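Local coordinates for anopheles gambiae adenosine kinase (Anopheles gambiae, PDB 3LOO), which catalyses the ATP-dependent phosphorylation of adenosine to AMP, as an adenosine kinase of the pfkB family of carbohydrate kinases, at residues A[67-70]-A[71-75]; A[42-45]-A[46-50]; A[152-155]-A[156-160]; A[82-85]-A[86-90]. One frame throughout, in Å; residues are numbered along the deposited sequence.

Interaction 1: A[67-70]-A[71-75]; sequences QELI and EKYQA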
loop_
_atom_site.group_PDB
_atom_site.type_symbol
_atom_site.label_atom_id
_atom_site.label_comp_id
_atom_site.label_asym_id
_atom_site.label_seq_id
_atom_site.Cartn_x
_atom_site.Cartn_y
_atom_site.Cartn_z
ATOM N N GLN A 67 -10.397 -15.375 -15.659
ATOM C CA GLN A 67 -10.308 -15.886 -17.037
ATOM C C GLN A 67 -11.247 -15.129 -17.980
ATOM O O GLN A 67 -10.891 -14.870 -19.145
ATOM C CB GLN A 67 -10.632 -17.373 -17.078
ATOM C CG GLN A 67 -10.490 -18.008 -18.448
ATOM C CD GLN A 67 -11.065 -19.418 -18.526
ATOM O OE1 GLN A 67 -11.286 -20.078 -17.506
ATOM N NE2 GLN A 67 -11.297 -19.893 -19.746
ATOM N N GLU A 68 -12.439 -14.778 -17.483
ATOM C CA GLU A 68 -13.395 -14.030 -18.268
ATOM C C GLU A 68 -12.859 -12.654 -18.647
ATOM O O GLU A 68 -13.044 -12.204 -19.793
ATOM C CB GLU A 68 -14.725 -13.930 -17.521
ATOM C CG GLU A 68 -15.799 -13.176 -18.263
ATOM C CD GLU A 68 -17.183 -13.292 -17.627
ATOM O OE1 GLU A 68 -17.380 -14.001 -16.596
ATOM O OE2 GLU A 68 -18.080 -12.649 -18.176
ATOM N N LEU A 69 -12.190 -11.985 -17.694
ATOM C CA LEU A 69 -11.525 -10.707 -17.981
ATOM C C LEU A 69 -10.438 -10.888 -19.057
ATOM O O LEU A 69 -10.336 -10.091 -19.981
ATOM C CB LEU A 69 -10.884 -10.075 -16.721
ATOM C CG LEU A 69 -11.806 -9.638 -15.582
ATOM C CD1 LEU A 69 -10.973 -9.144 -14.392
ATOM C CD2 LEU A 69 -12.782 -8.572 -16.046
ATOM N N ILE A 70 -9.635 -11.932 -18.918
ATOM C CA ILE A 70 -8.550 -12.171 -19.857
ATOM C C ILE A 70 -9.145 -12.492 -21.242
ATOM O O ILE A 70 -8.858 -11.799 -22.201
ATOM C CB ILE A 70 -7.622 -13.299 -19.356
ATOM C CG1 ILE A 70 -6.906 -12.886 -18.068
ATOM C CG2 ILE A 70 -6.612 -13.734 -20.450
ATOM C CD1 ILE A 70 -6.588 -14.098 -17.161
ATOM N N GLU A 71 -10.032 -13.485 -21.303
ATOM C CA GLU A 71 -10.549 -14.022 -22.572
ATOM C C GLU A 71 -11.553 -13.145 -23.295
ATOM O O GLU A 71 -11.553 -13.097 -24.508
ATOM C CB GLU A 71 -11.158 -15.415 -22.366
ATOM C CG GLU A 71 -10.126 -16.525 -22.311
ATOM C CD GLU A 71 -10.718 -17.854 -21.865
ATOM O OE1 GLU A 71 -11.968 -17.989 -21.858
ATOM O OE2 GLU A 71 -9.935 -18.770 -21.488
ATOM N N LYS A 72 -12.416 -12.458 -22.571
ATOM C CA LYS A 72 -13.523 -11.774 -23.197
ATOM C C LYS A 72 -13.466 -10.254 -23.035
ATOM O O LYS A 72 -14.148 -9.528 -23.740
ATOM C CB LYS A 72 -14.841 -12.410 -22.676
ATOM C CG LYS A 72 -16.059 -11.500 -22.471
ATOM C CD LYS A 72 -17.299 -12.322 -22.104
ATOM C CE LYS A 72 -18.482 -11.447 -21.674
ATOM N NZ LYS A 72 -18.772 -10.341 -22.650
ATOM N N TYR A 73 -12.659 -9.751 -22.109
ATOM C CA TYR A 73 -12.548 -8.294 -21.976
ATOM C C TYR A 73 -11.186 -7.732 -22.322
ATOM O O TYR A 73 -10.939 -6.545 -22.111
ATOM C CB TYR A 73 -13.004 -7.795 -20.598
ATOM C CG TYR A 73 -14.492 -7.940 -20.362
ATOM C CD1 TYR A 73 -15.366 -6.895 -20.650
ATOM C CD2 TYR A 73 -15.014 -9.118 -19.858
ATOM C CE1 TYR A 73 -16.738 -7.022 -20.430
ATOM C CE2 TYR A 73 -16.371 -9.258 -19.631
ATOM C CZ TYR A 73 -17.224 -8.210 -19.917
ATOM O OH TYR A 73 -18.567 -8.377 -19.684
ATOM N N GLN A 74 -10.311 -8.577 -22.864
ATOM C CA GLN A 74 -9.018 -8.119 -23.381
ATOM C C GLN A 74 -8.251 -7.450 -22.247
ATOM O O GLN A 74 -7.786 -6.341 -22.407
ATOM C CB GLN A 74 -9.229 -7.101 -24.529
ATOM C CG GLN A 74 -9.889 -7.666 -25.804
ATOM C CD GLN A 74 -9.361 -9.058 -26.134
ATOM O OE1 GLN A 74 -9.787 -10.059 -25.537
ATOM N NE2 GLN A 74 -8.417 -9.128 -27.068
ATOM N N ALA A 75 -8.194 -8.096 -21.082
ATOM C CA ALA A 75 -7.621 -7.456 -19.890
ATOM C C ALA A 75 -6.104 -7.319 -20.006
ATOM O O ALA A 75 -5.440 -8.116 -20.671
ATOM C CB ALA A 75 -8.005 -8.204 -18.619
#

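Interaction 2: A[42-45]-A[46-50]; sequences KDLL and NKYDM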
loop_
_atom_site.group_PDB
_atom_site.type_symbol
_atom_site.label_atom_id
_atom_site.label_comp_id
_atom_site.label_asym_id
_atom_site.label_seq_id
_atom_site.Cartn_x
_atom_site.Cartn_y
_atom_site.Cartn_z
ATOM N N LYS A 42 -21.723 -2.528 -16.128
ATOM C CA LYS A 42 -22.390 -2.938 -14.875
ATOM C C LYS A 42 -22.848 -4.377 -14.818
ATOM O O LYS A 42 -22.861 -4.968 -13.738
ATOM C CB LYS A 42 -23.592 -2.048 -14.556
ATOM C CG LYS A 42 -23.248 -0.811 -13.771
ATOM C CD LYS A 42 -23.270 0.460 -14.622
ATOM C CE LYS A 42 -22.529 1.605 -13.913
ATOM N NZ LYS A 42 -22.365 1.345 -12.439
ATOM N N ASP A 43 -23.228 -4.946 -15.971
ATOM C CA ASP A 43 -23.669 -6.338 -15.996
ATOM C C ASP A 43 -22.564 -7.268 -15.550
ATOM O O ASP A 43 -22.832 -8.301 -14.930
ATOM C CB ASP A 43 -24.211 -6.755 -17.378
ATOM C CG ASP A 43 -23.257 -6.398 -18.508
ATOM O OD1 ASP A 43 -23.226 -7.149 -19.511
ATOM O OD2 ASP A 43 -22.545 -5.368 -18.391
ATOM N N LEU A 44 -21.315 -6.919 -15.853
ATOM C CA LEU A 44 -20.208 -7.729 -15.321
ATOM C C LEU A 44 -20.141 -7.635 -13.788
ATOM O O LEU A 44 -20.067 -8.640 -13.115
ATOM C CB LEU A 44 -18.865 -7.411 -15.990
ATOM C CG LEU A 44 -17.729 -8.324 -15.526
ATOM C CD1 LEU A 44 -17.932 -9.740 -16.022
ATOM C CD2 LEU A 44 -16.436 -7.789 -16.037
ATOM N N LEU A 45 -20.204 -6.427 -13.253
ATOM C CA LEU A 45 -20.259 -6.242 -11.796
ATOM C C LEU A 45 -21.416 -6.991 -11.127
ATOM O O LEU A 45 -21.228 -7.653 -10.098
ATOM C CB LEU A 45 -20.385 -4.758 -11.452
ATOM C CG LEU A 45 -19.313 -3.792 -11.956
ATOM C CD1 LEU A 45 -19.380 -2.525 -11.131
ATOM C CD2 LEU A 45 -17.917 -4.400 -11.861
ATOM N N ASN A 46 -22.612 -6.869 -11.711
ATOM C CA ASN A 46 -23.792 -7.567 -11.200
ATOM C C ASN A 46 -23.614 -9.042 -11.229
ATOM O O ASN A 46 -23.913 -9.709 -10.247
ATOM C CB ASN A 46 -25.036 -7.168 -11.979
ATOM C CG ASN A 46 -25.566 -5.821 -11.562
ATOM O OD1 ASN A 46 -24.859 -4.999 -10.989
ATOM N ND2 ASN A 46 -26.836 -5.583 -11.861
ATOM N N LYS A 47 -23.057 -9.562 -12.323
ATOM C CA LYS A 47 -22.760 -10.991 -12.390
ATOM C C LYS A 47 -21.925 -11.484 -11.205
ATOM O O LYS A 47 -22.079 -12.621 -10.769
ATOM C CB LYS A 47 -22.047 -11.328 -13.696
ATOM C CG LYS A 47 -21.832 -12.811 -13.929
ATOM C CD LYS A 47 -21.207 -13.046 -15.312
ATOM C CE LYS A 47 -20.736 -14.485 -15.453
ATOM N NZ LYS A 47 -20.040 -14.714 -16.766
ATOM N N TYR A 48 -21.039 -10.646 -10.678
ATOM C CA TYR A 48 -20.150 -11.107 -9.600
ATOM C C TYR A 48 -20.438 -10.477 -8.214
ATOM O O TYR A 48 -19.602 -10.557 -7.284
ATOM C CB TYR A 48 -18.684 -10.946 -10.037
ATOM C CG TYR A 48 -18.307 -11.944 -11.103
ATOM C CD1 TYR A 48 -18.092 -13.277 -10.791
ATOM C CD2 TYR A 48 -18.198 -11.554 -12.433
ATOM C CE1 TYR A 48 -17.750 -14.215 -11.794
ATOM C CE2 TYR A 48 -17.859 -12.462 -13.422
ATOM C CZ TYR A 48 -17.641 -13.770 -13.113
ATOM O OH TYR A 48 -17.320 -14.640 -14.127
ATOM N N ASP A 49 -21.629 -9.875 -8.086
ATOM C CA ASP A 49 -22.108 -9.265 -6.845
ATOM C C ASP A 49 -21.092 -8.254 -6.358
ATOM O O ASP A 49 -20.760 -8.226 -5.176
ATOM C CB ASP A 49 -22.350 -10.325 -5.769
ATOM C CG ASP A 49 -23.314 -11.387 -6.216
ATOM O OD1 ASP A 49 -24.241 -11.038 -6.973
ATOM O OD2 ASP A 49 -23.147 -12.557 -5.817
ATOM N N MET A 50 -20.593 -7.435 -7.279
ATOM C CA MET A 50 -19.632 -6.421 -6.933
ATOM C C MET A 50 -20.285 -5.066 -7.018
ATOM O O MET A 50 -21.172 -4.852 -7.861
ATOM C CB MET A 50 -18.415 -6.486 -7.865
ATOM C CG MET A 50 -17.528 -7.698 -7.586
ATOM S SD MET A 50 -16.160 -7.869 -8.731
ATOM C CE MET A 50 -15.214 -6.353 -8.458
#

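Interaction 3: A[152-155]-A[156-160]; sequences ANLA and AANDF. With B4P (bis(adenosine)-5'-tetraphosphate), chain D.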
loop_
_atom_site.group_PDB
_atom_site.type_symbol
_atom_site.label_atom_id
_atom_site.label_comp_id
_atom_site.label_asym_id
_atom_site.label_seq_id
_atom_site.Cartn_x
_atom_site.Cartn_y
_atom_site.Cartn_z
ATOM N N ALA A 152 -9.501 -8.793 -5.131
ATOM C CA ALA A 152 -8.160 -9.352 -4.906
ATOM C C ALA A 152 -8.237 -10.829 -4.549
ATOM O O ALA A 152 -8.864 -11.210 -3.554
ATOM C CB ALA A 152 -7.403 -8.567 -3.769
ATOM N N ASN A 153 -7.628 -11.628 -5.401
ATOM C CA ASN A 153 -7.501 -13.054 -5.250
ATOM C C ASN A 153 -6.082 -13.267 -4.771
ATOM O O ASN A 153 -5.131 -13.287 -5.592
ATOM C CB ASN A 153 -7.711 -13.742 -6.607
ATOM C CG ASN A 153 -7.400 -15.242 -6.569
ATOM O OD1 ASN A 153 -7.560 -15.901 -5.537
ATOM N ND2 ASN A 153 -6.937 -15.769 -7.687
ATOM N N LEU A 154 -5.939 -13.358 -3.444
ATOM C CA LEU A 154 -4.616 -13.329 -2.798
ATOM C C LEU A 154 -3.777 -14.559 -3.106
ATOM O O LEU A 154 -2.574 -14.446 -3.364
ATOM C CB LEU A 154 -4.724 -13.142 -1.279
ATOM C CG LEU A 154 -5.264 -11.795 -0.770
ATOM C CD1 LEU A 154 -5.136 -11.700 0.733
ATOM C CD2 LEU A 154 -4.492 -10.590 -1.444
ATOM N N ALA A 155 -4.413 -15.731 -3.047
ATOM C CA ALA A 155 -3.805 -17.007 -3.457
ATOM C C ALA A 155 -2.402 -17.169 -2.815
ATOM O O ALA A 155 -2.335 -17.240 -1.588
ATOM C CB ALA A 155 -3.795 -17.122 -4.999
ATOM N N ALA A 156 -1.299 -17.192 -3.583
ATOM C CA ALA A 156 0.036 -17.420 -2.974
ATOM C C ALA A 156 0.454 -16.338 -1.979
ATOM O O ALA A 156 1.208 -16.607 -1.028
ATOM C CB ALA A 156 1.137 -17.599 -4.046
ATOM N N ALA A 157 -0.041 -15.122 -2.173
ATOM C CA ALA A 157 0.267 -14.054 -1.191
ATOM C C ALA A 157 -0.206 -14.438 0.210
ATOM O O ALA A 157 0.358 -13.961 1.192
ATOM C CB ALA A 157 -0.312 -12.708 -1.606
ATOM N N ASN A 158 -1.260 -15.272 0.288
ATOM C CA ASN A 158 -1.736 -15.805 1.558
ATOM C C ASN A 158 -0.853 -16.907 2.146
ATOM O O ASN A 158 -1.026 -17.264 3.314
ATOM C CB ASN A 158 -3.199 -16.297 1.476
ATOM C CG ASN A 158 -4.017 -15.861 2.671
ATOM O OD1 ASN A 158 -3.604 -16.004 3.839
ATOM N ND2 ASN A 158 -5.163 -15.309 2.404
ATOM N N ASP A 159 0.094 -17.437 1.381
ATOM C CA ASP A 159 0.998 -18.443 1.917
ATOM C C ASP A 159 2.212 -17.874 2.630
ATOM O O ASP A 159 3.124 -18.607 2.922
ATOM C CB ASP A 159 1.440 -19.417 0.813
ATOM C CG ASP A 159 0.260 -20.220 0.235
ATOM O OD1 ASP A 159 -0.809 -20.225 0.858
ATOM O OD2 ASP A 159 0.388 -20.813 -0.853
ATOM N N PHE A 160 2.241 -16.566 2.900
ATOM C CA PHE A 160 3.367 -15.961 3.578
ATOM C C PHE A 160 3.438 -16.487 5.012
ATOM O O PHE A 160 2.419 -16.563 5.685
ATOM C CB PHE A 160 3.219 -14.439 3.615
ATOM C CG PHE A 160 4.389 -13.727 4.246
ATOM C CD1 PHE A 160 5.441 -13.275 3.456
ATOM C CD2 PHE A 160 4.439 -13.503 5.621
ATOM C CE1 PHE A 160 6.547 -12.638 4.022
ATOM C CE2 PHE A 160 5.533 -12.855 6.192
ATOM C CZ PHE A 160 6.584 -12.411 5.387
HETATM P PA B4P D . -6.309 1.977 -6.349
HETATM O O1A B4P D . -6.085 2.293 -7.819
HETATM O O2A B4P D . -7.698 1.496 -5.934
HETATM O O3A B4P D . -6.136 3.374 -5.578
HETATM P PB B4P D . -5.053 3.560 -4.422
HETATM O O1B B4P D . -3.629 3.531 -4.982
HETATM O O2B B4P D . -5.387 2.764 -3.172
HETATM O O3B B4P D . -5.585 5.135 -4.380
HETATM P PG B4P D . -6.247 5.921 -3.140
HETATM O O1G B4P D . -7.737 5.878 -3.172
HETATM O O2G B4P D . -5.613 5.359 -1.883
HETATM O O3G B4P D . -5.742 7.430 -3.319
HETATM P PD B4P D . -6.537 8.771 -3.733
HETATM O O1D B4P D . -7.528 8.414 -4.778
HETATM O O2D B4P D . -6.953 9.575 -2.534
HETATM O O5E B4P D . -5.155 0.971 -5.803
HETATM C C5E B4P D . -4.888 -0.058 -6.729
HETATM C C4E B4P D . -3.971 -1.132 -6.220
HETATM O O4E B4P D . -4.467 -1.782 -5.049
HETATM C C3E B4P D . -3.915 -2.218 -7.259
HETATM O O3E B4P D . -2.634 -2.053 -7.898
HETATM C C2E B4P D . -3.958 -3.522 -6.470
HETATM O O2E B4P D . -2.920 -4.458 -6.787
HETATM C C1E B4P D . -3.900 -3.065 -5.000
HETATM N N9A B4P D . -4.726 -3.958 -4.167
HETATM C C8A B4P D . -6.080 -4.129 -4.193
HETATM N N7A B4P D . -6.404 -5.065 -3.253
HETATM C C5A B4P D . -5.259 -5.513 -2.657
HETATM C C6A B4P D . -4.959 -6.437 -1.643
HETATM N N6A B4P D . -5.911 -7.196 -1.017
HETATM N N1A B4P D . -3.661 -6.633 -1.299
HETATM C C2A B4P D . -2.664 -5.918 -1.877
HETATM N N3A B4P D . -2.928 -5.019 -2.839
HETATM C C4A B4P D . -4.208 -4.794 -3.234
HETATM O O5F B4P D . -5.336 9.522 -4.484
HETATM C C5F B4P D . -4.032 9.609 -3.922
HETATM C C4F B4P D . -3.331 10.766 -4.633
HETATM O O4F B4P D . -3.464 10.677 -6.064
HETATM C C3F B4P D . -4.001 12.090 -4.312
HETATM O O3F B4P D . -3.559 12.552 -3.042
HETATM C C2F B4P D . -3.559 12.962 -5.470
HETATM O O2F B4P D . -2.238 13.486 -5.233
HETATM C C1F B4P D . -3.568 11.978 -6.655
HETATM N N9B B4P D . -4.905 12.092 -7.320
HETATM C C8B B4P D . -5.937 11.238 -7.176
HETATM N N7B B4P D . -7.006 11.639 -7.905
HETATM C C5B B4P D . -6.679 12.781 -8.545
HETATM C C6B B4P D . -7.331 13.662 -9.403
HETATM N N6B B4P D . -8.612 13.401 -9.768
HETATM N N1B B4P D . -6.668 14.759 -9.883
HETATM C C2B B4P D . -5.387 15.021 -9.524
HETATM N N3B B4P D . -4.702 14.203 -8.676
HETATM C C4B B4P D . -5.293 13.083 -8.153
HETATM O O HOH W 1 -3.417 -19.438 -0.196
#

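Interaction 4: A[82-85]-A[86-90]; sequences SVQN and SLRVA. With B4P (bis(adenosine)-5'-tetraphosphate), chain D.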
loop_
_atom_site.group_PDB
_atom_site.type_symbol
_atom_site.label_atom_id
_atom_site.label_comp_id
_atom_site.label_asym_id
_atom_site.label_seq_id
_atom_site.Cartn_x
_atom_site.Cartn_y
_atom_site.Cartn_z
ATOM N N SER A 82 -0.312 -3.220 -3.374
ATOM C CA SER A 82 -0.153 -1.872 -2.826
ATOM C C SER A 82 1.309 -1.522 -2.424
ATOM O O SER A 82 1.876 -0.571 -2.931
ATOM C CB SER A 82 -1.074 -1.715 -1.616
ATOM O OG SER A 82 -0.981 -0.402 -1.103
ATOM N N VAL A 83 1.887 -2.285 -1.507
ATOM C CA VAL A 83 3.215 -1.994 -0.977
ATOM C C VAL A 83 4.262 -2.168 -2.085
ATOM O O VAL A 83 5.177 -1.360 -2.207
ATOM C CB VAL A 83 3.582 -2.938 0.246
ATOM C CG1 VAL A 83 5.065 -2.716 0.680
ATOM C CG2 VAL A 83 2.630 -2.698 1.395
ATOM N N GLN A 84 4.122 -3.222 -2.897
ATOM C CA GLN A 84 4.978 -3.381 -4.063
ATOM C C GLN A 84 4.992 -2.159 -4.990
ATOM O O GLN A 84 6.081 -1.694 -5.378
ATOM C CB GLN A 84 4.650 -4.662 -4.845
ATOM C CG GLN A 84 5.798 -5.032 -5.790
ATOM C CD GLN A 84 5.727 -6.469 -6.301
ATOM O OE1 GLN A 84 6.742 -7.149 -6.332
ATOM N NE2 GLN A 84 4.537 -6.912 -6.765
ATOM N N ASN A 85 3.806 -1.652 -5.332
ATOM C CA ASN A 85 3.662 -0.448 -6.144
ATOM C C ASN A 85 4.413 0.739 -5.514
ATOM O O ASN A 85 5.111 1.469 -6.204
ATOM C CB ASN A 85 2.198 0.020 -6.219
ATOM C CG ASN A 85 1.321 -0.805 -7.162
ATOM O OD1 ASN A 85 1.796 -1.517 -8.047
ATOM N ND2 ASN A 85 0.003 -0.718 -6.933
ATOM N N SER A 86 4.204 0.944 -4.208
ATOM C CA SER A 86 4.816 2.061 -3.501
ATOM C C SER A 86 6.357 1.970 -3.525
ATOM O O SER A 86 7.046 2.959 -3.771
ATOM C CB SER A 86 4.269 2.136 -2.068
ATOM O OG SER A 86 2.925 2.631 -2.047
ATOM N N LEU A 87 6.889 0.784 -3.253
ATOM C CA LEU A 87 8.341 0.584 -3.301
ATOM C C LEU A 87 8.928 0.758 -4.728
ATOM O O LEU A 87 10.037 1.297 -4.883
ATOM C CB LEU A 87 8.716 -0.760 -2.664
ATOM C CG LEU A 87 8.997 -0.675 -1.173
ATOM C CD1 LEU A 87 7.870 -0.106 -0.328
ATOM C CD2 LEU A 87 9.428 -2.079 -0.639
ATOM N N ARG A 88 8.167 0.376 -5.759
ATOM C CA ARG A 88 8.600 0.579 -7.145
ATOM C C ARG A 88 8.653 2.083 -7.488
ATOM O O ARG A 88 9.645 2.548 -8.067
ATOM C CB ARG A 88 7.722 -0.218 -8.137
ATOM C CG ARG A 88 7.874 -1.775 -8.039
ATOM C CD ARG A 88 6.850 -2.515 -8.957
ATOM N NE ARG A 88 6.929 -1.916 -10.298
ATOM C CZ ARG A 88 5.908 -1.679 -11.114
ATOM N NH1 ARG A 88 4.658 -2.001 -10.785
ATOM N NH2 ARG A 88 6.148 -1.106 -12.288
ATOM N N VAL A 89 7.621 2.831 -7.090
ATOM C CA VAL A 89 7.624 4.291 -7.251
ATOM C C VAL A 89 8.770 4.954 -6.473
ATOM O O VAL A 89 9.495 5.768 -7.039
ATOM C CB VAL A 89 6.208 4.937 -6.960
ATOM C CG1 VAL A 89 6.245 6.524 -6.959
ATOM C CG2 VAL A 89 5.156 4.373 -7.943
ATOM N N ALA A 90 8.939 4.606 -5.189
ATOM C CA ALA A 90 10.073 5.078 -4.416
ATOM C C ALA A 90 11.465 4.791 -5.048
ATOM O O ALA A 90 12.349 5.655 -5.034
ATOM C CB ALA A 90 10.022 4.514 -2.978
HETATM P PA B4P D . -6.309 1.977 -6.349
HETATM O O1A B4P D . -6.085 2.293 -7.819
HETATM O O2A B4P D . -7.698 1.496 -5.934
HETATM O O3A B4P D . -6.136 3.374 -5.578
HETATM P PB B4P D . -5.053 3.560 -4.422
HETATM O O1B B4P D . -3.629 3.531 -4.982
HETATM O O2B B4P D . -5.387 2.764 -3.172
HETATM O O3B B4P D . -5.585 5.135 -4.380
HETATM P PG B4P D . -6.247 5.921 -3.140
HETATM O O1G B4P D . -7.737 5.878 -3.172
HETATM O O2G B4P D . -5.613 5.359 -1.883
HETATM O O3G B4P D . -5.742 7.430 -3.319
HETATM P PD B4P D . -6.537 8.771 -3.733
HETATM O O1D B4P D . -7.528 8.414 -4.778
HETATM O O2D B4P D . -6.953 9.575 -2.534
HETATM O O5E B4P D . -5.155 0.971 -5.803
HETATM C C5E B4P D . -4.888 -0.058 -6.729
HETATM C C4E B4P D . -3.971 -1.132 -6.220
HETATM O O4E B4P D . -4.467 -1.782 -5.049
HETATM C C3E B4P D . -3.915 -2.218 -7.259
HETATM O O3E B4P D . -2.634 -2.053 -7.898
HETATM C C2E B4P D . -3.958 -3.522 -6.470
HETATM O O2E B4P D . -2.920 -4.458 -6.787
HETATM C C1E B4P D . -3.900 -3.065 -5.000
HETATM N N9A B4P D . -4.726 -3.958 -4.167
HETATM C C8A B4P D . -6.080 -4.129 -4.193
HETATM N N7A B4P D . -6.404 -5.065 -3.253
HETATM C C5A B4P D . -5.259 -5.513 -2.657
HETATM C C6A B4P D . -4.959 -6.437 -1.643
HETATM N N6A B4P D . -5.911 -7.196 -1.017
HETATM N N1A B4P D . -3.661 -6.633 -1.299
HETATM C C2A B4P D . -2.664 -5.918 -1.877
HETATM N N3A B4P D . -2.928 -5.019 -2.839
HETATM C C4A B4P D . -4.208 -4.794 -3.234
HETATM O O5F B4P D . -5.336 9.522 -4.484
HETATM C C5F B4P D . -4.032 9.609 -3.922
HETATM C C4F B4P D . -3.331 10.766 -4.633
HETATM O O4F B4P D . -3.464 10.677 -6.064
HETATM C C3F B4P D . -4.001 12.090 -4.312
HETATM O O3F B4P D . -3.559 12.552 -3.042
HETATM C C2F B4P D . -3.559 12.962 -5.470
HETATM O O2F B4P D . -2.238 13.486 -5.233
HETATM C C1F B4P D . -3.568 11.978 -6.655
HETATM N N9B B4P D . -4.905 12.092 -7.320
HETATM C C8B B4P D . -5.937 11.238 -7.176
HETATM N N7B B4P D . -7.006 11.639 -7.905
HETATM C C5B B4P D . -6.679 12.781 -8.545
HETATM C C6B B4P D . -7.331 13.662 -9.403
HETATM N N6B B4P D . -8.612 13.401 -9.768
HETATM N N1B B4P D . -6.668 14.759 -9.883
HETATM C C2B B4P D . -5.387 15.021 -9.524
HETATM N N3B B4P D . -4.702 14.203 -8.676
HETATM C C4B B4P D . -5.293 13.083 -8.153
HETATM O O HOH W 2 1.173 1.324 -0.360
HETATM O O HOH W 3 3.790 -3.485 -8.218
#

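Interaction 1: A[67-70]-A[71-75]
Leu69 and Ala75 make the close-packed part of this helix end, with their CB atoms 3.9 Å apart. The carbonyl of Leu69 is gripped twice. Tyr73 N donates to Leu69 O at 3.2 Å and Ala75 N to Leu69 O at 3.1 Å, from opposite faces of the carbonyl plane. Gln74, with positive phi, turns the chain out of the helix and brings Ala75 back over Leu69. Glu68 lies alongside Tyr73 and points the same way, its carboxylate 33° from the ring plane. The extended Glu68 chain, CG trans to the backbone N (chi1 -179°), carries OE1 to Lys47 and Tyr48. The exposed side is looser. There Gln67 reaches over to Glu71, with amide and carboxylate planes 79° apart. Gln67 NE2 lies implausibly close to Glu71 OE2 (2.5 Å), so the geometry of this pair is doubtful; its bond to OE1 is weak. Helix 64-73 packs through Leu69 on strands 33-39 and 137-144, and through Glu68, Leu69 and Tyr73 on Leu44 of helix 42-47.

Interaction 2: A[42-45]-A[46-50]
Leu45 O takes two backbone donors from opposite faces of its carbonyl plane, where the short helix 42-47 stops. Met50 N gives the straighter bond to Leu45 O, 2.9 Å with an N-H...O angle of 173°. Tyr48 N reaches Leu45 O at 3.1 Å from well above the plane. Asp49 takes positive phi (55°) and turns the chain out of the helix. Its N donates to Asn46 O at 3.1 Å. Among the side chains, Leu44 meets Tyr48 at the ring edge, in plane, with CD1 3.8 Å from CE2 of Tyr48. One face of the same ring has Lys47 CG above it, displaced toward the rim. Lys47 is fully extended, and its NZ and Tyr48 OH share Glu68 of helix 64-73 as partner. Across the turn, Leu45 CB lies 4.4 Å from Met50 CB, and both side chains pack on Leu142 of strand 137-144. The paired bonds from Met50 N to Leu45 O and Asp49 N to Asn46 O make this a Schellman motif, with Asp49 as its C-prime residue.

Interaction 3: A[152-155]-A[156-160]
Leu154 O accepts from Ala157 N at 2.9 Å, and Ala155 O from Asn158 N at 2.9 Å, as the chain leaves strand 147-153 and enters a 3-10 turn. These are i to i+3 bonds. Both donors stand above the carbonyl planes, and the N-H...O angles of 138° and 140° are bent, as the tight turn requires. Ala155 has positive phi and swings the chain from strand direction into the turn. Asp159 N continues the series to Ala156 O. Leu154 is the main side chain. Leu154 CB lies 4.4 Å from Ala157 CB, a loose apolar contact. Its CG lies trans to the carbonyl carbon (chi1 -67°), and the two methyls go to different partners. CD1 comes within 4.0 Å of ND2 of Asn158, whose side chain runs at a slant to it. CD2 touches the adenine of bis(adenosine)-5'-tetraphosphate, 3.7 Å from N6A. Ala152 CB meets the same amino group from the strand, so both residues line the adenine pocket. Leu33 and Val189 also pack on Leu154. The end of the Asp159 side chain comes back toward Ala155, and its OD2 bonds to Ser131 and Ser134. A water 2.9 Å from Asp159 OD1 donates to it, and also donates to Ala155 O at 2.8 Å.

Interaction 4: A[82-85]-A[86-90]
Asn85 and Arg88 face each other at a slant, one turn apart on helix 82-94, with amide and guanidinium planes 64° apart. A water bridges them. It donates to Asn85 OD1 at 2.8 Å and accepts from Arg88 NH1 at 3.1 Å, lying at the guanidinium edge in its plane. The Arg88 chain bends at chi3 (50°), and the guanidinium also makes a cation-pi contact with Phe355. Asn85 CG sits trans to the carbonyl carbon (chi1 -76°). This directs ND2 to O3E of the bound bis(adenosine)-5'-tetraphosphate, 3.1 Å away, and to Asp317. A second water donates to Ser82 OG at 2.9 Å and to Ser86 OG at 2.8 Å. Ser82 OG also bonds to the Asp317 carboxylate, and Ser86 OG to the backbone O of Asp317. Gln84 bonds to Tyr128 and Gly80. On another side, Val83 and Leu87 run side by side, CG1 to CD1 4.0 Å, and pack on Phe102. The backbone bonds are regular i to i+4. Ser82 N, at the start of the helix, donates to N3A of the adenine at 3.2 Å. The helix start thus holds one nucleoside by base and ribose, with Ser82, Ser86 and Asn85 held by waters and Asp317.

Overall arrangement
From the N terminus the order is interaction 2, interaction 1, interaction 4, interaction 3. Each is local and closes only a helical turn or a helix end. They follow in series, and none nests in or crosses another. Interactions 2 and 1 touch: residues 42-50 and 67-75 end two helices that pack together, joined by Glu68 with Lys47 and Tyr48, on strands of the five-stranded sheet. Interaction 4 begins helix 82-94, which packs on strands of the nine-stranded sheet. Interaction 3 ends strand 147-153 of the five-stranded sheet. Interactions 3 and 4 do not touch, their nearest atoms being about 9 Å apart, but both meet the same adenosine of the bound ligand.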